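Side-chain contacts in antifungal protein GAFP-1 (Gastrodia elata, PDB 1XD5), which is a monomeric mannose-binding lectin of an orchid, with an antifungal action that probably depends on recognising mannose-bearing glycans: residues L31-Y34 and A39-A42; K55-N58 and L62-Y65. All blocks are in the same frame, centred on the assembly; numbering follows the deposited sequence.

Interaction 1 (L31-Y34 and A39-A42); sequences LVLY and AVWA
Val32 and Tyr34 meet Ala39 and Ala42 on one face of a beta hairpin, while Leu31 and Leu33 meet Trp41 on the other. The hairpin forms half of one of the three antiparallel sheets of a beta-prism, the fold of bulb-type lectins. The strands run antiparallel at 152°. Tyr34 pairs with Ala39 and Val32 with Ala42, so 39-42 carries one residue more than its partner, a beta bulge at Val40 and Trp41.

On the Val32 face the bumps are small. The CG1 branch of Val32 lies over one face of the Tyr34 ring, toward its rim. Between these two is a shallow hollow, which the methyl of Ala39 fills, its CB 3.9 Å from Val32 CG1 and likewise 3.9 Å from Tyr34 CE1. Ala42 CB takes the lesser notch beside Val32 CG2, at 4.1 Å, where a small methyl suits. Tyr34 OH turns to Gln26, and Gln26, Val32 and Tyr34 fit the Gln-x-Asp-x-Asn-x-Val-x-Tyr signature that holds mannose in relatives.

On the inner face the bumps are greasy and large. The bulge swings Val40 CG2 against Leu33 CD2, 3.8 Å away, and Trp41 CB rests on Leu33 CB. With its CG anti to the backbone N (chi1 -175°), Trp41 sends its indole forward past Ala42 and over to Leu31, whose CG lies at the ring edge, in its plane, 4.0 Å from CZ3. Trp72 from the neighbouring sheet packs on both.

Backbone bonds fix the pairing: Leu33 N donates to Trp41 O, and Val40 N reaches Leu33 O at 2.8 Å, almost straight at 175°.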
# COMPACT_ATOMS: atom_id res chain seq x y z
N LEU A 31 -3.65 5.12 5.63
CA LEU A 31 -3.30 4.67 4.29
C LEU A 31 -4.61 4.68 3.49
O LEU A 31 -5.56 3.98 3.85
CB LEU A 31 -2.71 3.27 4.34
CG LEU A 31 -2.39 2.58 3.00
CD1 LEU A 31 -1.37 3.39 2.17
CD2 LEU A 31 -1.89 1.15 3.26
N VAL A 32 -4.67 5.49 2.44
CA VAL A 32 -5.94 5.75 1.77
C VAL A 32 -5.87 5.62 0.26
O VAL A 32 -4.92 6.09 -0.37
CB VAL A 32 -6.50 7.17 2.12
CG1 VAL A 32 -7.92 7.34 1.54
CG2 VAL A 32 -6.49 7.43 3.62
N LEU A 33 -6.89 4.98 -0.31
CA LEU A 33 -7.09 4.99 -1.75
C LEU A 33 -8.13 6.05 -2.13
O LEU A 33 -9.28 6.00 -1.67
CB LEU A 33 -7.54 3.60 -2.24
CG LEU A 33 -7.74 3.43 -3.75
CD1 LEU A 33 -6.48 3.74 -4.55
CD2 LEU A 33 -8.22 2.04 -4.05
N TYR A 34 -7.72 7.02 -2.95
CA TYR A 34 -8.65 8.01 -3.48
C TYR A 34 -8.98 7.74 -4.93
O TYR A 34 -8.10 7.45 -5.73
CB TYR A 34 -8.08 9.42 -3.37
CG TYR A 34 -7.92 9.88 -1.95
CD1 TYR A 34 -8.99 10.44 -1.27
CD2 TYR A 34 -6.70 9.75 -1.29
CE1 TYR A 34 -8.86 10.87 0.04
CE2 TYR A 34 -6.55 10.19 0.02
CZ TYR A 34 -7.64 10.74 0.68
OH TYR A 34 -7.53 11.18 1.98
N ALA A 39 -12.33 9.24 -1.08
CA ALA A 39 -11.77 8.08 -0.36
C ALA A 39 -12.64 6.84 -0.55
O ALA A 39 -13.83 6.87 -0.23
CB ALA A 39 -11.63 8.40 1.15
N VAL A 40 -12.05 5.76 -1.07
CA VAL A 40 -12.82 4.53 -1.29
C VAL A 40 -12.33 3.34 -0.46
O VAL A 40 -13.00 2.29 -0.40
CB VAL A 40 -12.93 4.15 -2.81
CG1 VAL A 40 -13.61 5.28 -3.59
CG2 VAL A 40 -11.57 3.79 -3.42
N TRP A 41 -11.18 3.51 0.19
CA TRP A 41 -10.56 2.47 0.99
C TRP A 41 -9.56 3.14 1.91
O TRP A 41 -8.86 4.05 1.50
CB TRP A 41 -9.84 1.43 0.10
CG TRP A 41 -9.27 0.24 0.86
CD1 TRP A 41 -9.85 -1.01 1.00
CD2 TRP A 41 -8.02 0.18 1.56
NE1 TRP A 41 -9.03 -1.82 1.76
CE2 TRP A 41 -7.91 -1.11 2.12
CE3 TRP A 41 -6.99 1.10 1.79
CZ2 TRP A 41 -6.79 -1.51 2.89
CZ3 TRP A 41 -5.89 0.71 2.56
CH2 TRP A 41 -5.80 -0.59 3.09
N ALA A 42 -9.50 2.68 3.16
CA ALA A 42 -8.51 3.18 4.10
C ALA A 42 -8.15 2.13 5.12
O ALA A 42 -8.97 1.25 5.45
CB ALA A 42 -9.01 4.45 4.79

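Interaction 2 (K55-N58 and L62-Y65); sequences KMQN and LVIY
Gln57 and Tyr65 join by the one side-chain hydrogen bond between 55-58 and 62-65: Tyr65 OH donates to Gln57 OE1 at 2.7 Å, lying in the carbonyl plane of the amide. Amide and ring are only 24° apart in tilt, and OE1 comes in at the ring edge. The other end of the amide is also gripped, since Gln57 NE2 bonds Asp59 in the turn; with both ends engaged, the amide's rotation is fixed. Gln57, Asp59, Val63 and Tyr65 follow the mannose-binding signature of this lectin family, so the polar cluster is consistent with a sugar pocket. The backbones are paired by Lys55 N to Val63 O, 2.8 Å, and Val63 N to Lys55 O, 3.0 Å.

Charge meets aromatic surface at Lys55. Its extended chain crosses the Tyr65 ring at about a right angle, CD 3.6 Å from CD2 of Tyr65, and brings NZ to 4.5 Å from the ring centroid in a cation-pi contact. A long aliphatic stem with a charged end suits this partly exposed place: the methylenes lie against the ring while the ammonium stays near solvent. Val63 CG1 presses on the opposite ring face, so the phenol is clamped between the two.

Val63 CG2 packs its methyl against the Gln57 amide in van der Waals contact, 3.6 Å from OE1, and thereby backs the residue that holds the tyrosine. On the other face, the apolar pair is Met56 SD with Leu62 CD1, 4.1 Å apart, the Met56 chain bending at chi2 (68°) and chi3 to curl its sulfur toward Leu62.

Strands 52-56 and 62-66 are the central pair of their sheet, flanked by 8-10 and 69-73; inward, Met56 and Leu62 both pack on Ile95 of strand 93-96 in the next sheet.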
# COMPACT_ATOMS: atom_id res chain seq x y z
N LYS A 55 6.07 0.49 4.07
CA LYS A 55 7.16 -0.38 3.66
C LYS A 55 6.62 -1.65 3.01
O LYS A 55 5.87 -2.38 3.63
CB LYS A 55 8.02 -0.76 4.88
CG LYS A 55 8.76 0.40 5.53
CD LYS A 55 9.90 -0.11 6.43
CE LYS A 55 10.58 1.04 7.18
NZ LYS A 55 11.43 0.56 8.31
N MET A 56 7.03 -1.90 1.78
CA MET A 56 6.77 -3.17 1.12
C MET A 56 7.97 -4.04 1.47
O MET A 56 9.07 -3.81 0.97
CB MET A 56 6.63 -2.97 -0.40
CG MET A 56 6.39 -4.26 -1.22
SD MET A 56 4.77 -5.01 -0.91
CE MET A 56 5.21 -6.40 0.16
N GLN A 57 7.76 -5.02 2.34
CA GLN A 57 8.85 -5.83 2.87
C GLN A 57 9.19 -7.03 1.98
O GLN A 57 8.36 -7.51 1.21
CB GLN A 57 8.53 -6.29 4.30
CG GLN A 57 8.32 -5.11 5.26
CD GLN A 57 8.18 -5.52 6.71
OE1 GLN A 57 8.32 -4.68 7.59
NE2 GLN A 57 7.89 -6.78 6.96
N ASN A 58 10.42 -7.51 2.13
CA ASN A 58 10.90 -8.68 1.41
C ASN A 58 10.20 -9.98 1.80
O ASN A 58 10.26 -10.96 1.07
CB ASN A 58 12.42 -8.81 1.58
CG ASN A 58 13.17 -7.84 0.69
OD1 ASN A 58 12.85 -7.68 -0.50
ND2 ASN A 58 14.16 -7.16 1.25
N LEU A 62 3.12 -5.90 4.01
CA LEU A 62 3.03 -4.46 3.77
C LEU A 62 2.75 -3.81 5.10
O LEU A 62 1.74 -4.13 5.74
CB LEU A 62 1.90 -4.14 2.78
CG LEU A 62 1.71 -2.67 2.39
CD1 LEU A 62 2.84 -2.23 1.46
CD2 LEU A 62 0.35 -2.46 1.70
N VAL A 63 3.61 -2.90 5.51
CA VAL A 63 3.56 -2.43 6.88
C VAL A 63 3.67 -0.93 6.95
O VAL A 63 4.52 -0.32 6.29
CB VAL A 63 4.69 -3.05 7.75
CG1 VAL A 63 4.48 -2.69 9.22
CG2 VAL A 63 4.73 -4.57 7.60
N ILE A 64 2.81 -0.33 7.78
CA ILE A 64 2.92 1.09 8.08
C ILE A 64 3.77 1.23 9.34
O ILE A 64 3.48 0.60 10.36
CB ILE A 64 1.52 1.71 8.31
CG1 ILE A 64 0.66 1.59 7.05
CG2 ILE A 64 1.65 3.18 8.77
CD1 ILE A 64 -0.78 2.11 7.24
N TYR A 65 4.81 2.06 9.25
CA TYR A 65 5.66 2.37 10.41
C TYR A 65 5.65 3.85 10.70
O TYR A 65 5.54 4.66 9.78
CB TYR A 65 7.12 1.97 10.15
CG TYR A 65 7.38 0.49 10.15
CD1 TYR A 65 7.65 -0.20 11.34
CD2 TYR A 65 7.38 -0.23 8.96
CE1 TYR A 65 7.89 -1.58 11.33
CE2 TYR A 65 7.63 -1.58 8.94
CZ TYR A 65 7.87 -2.26 10.11
OH TYR A 65 8.11 -3.62 10.04

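From the N terminus, the chain first closes the turn between 31-34 and 39-42 (interaction 1), then runs on into strand 52-56 and closes a second hairpin, through a longer loop, between 55-58 and 62-65 (interaction 2). The two hairpins follow in series, neither nested nor crossed, on opposite sides of the chain's centre with their own centres about 17 Å apart. They belong to different sheets of the prism, which meet where Leu31 CB packs on Ile64 CD1, 3.7 Å away. The disulfide Cys29-Cys52 spans the whole of interaction 1 and ties the loop just before strand 31-35 covalently to the start of strand 52-56, whose end takes part in interaction 2.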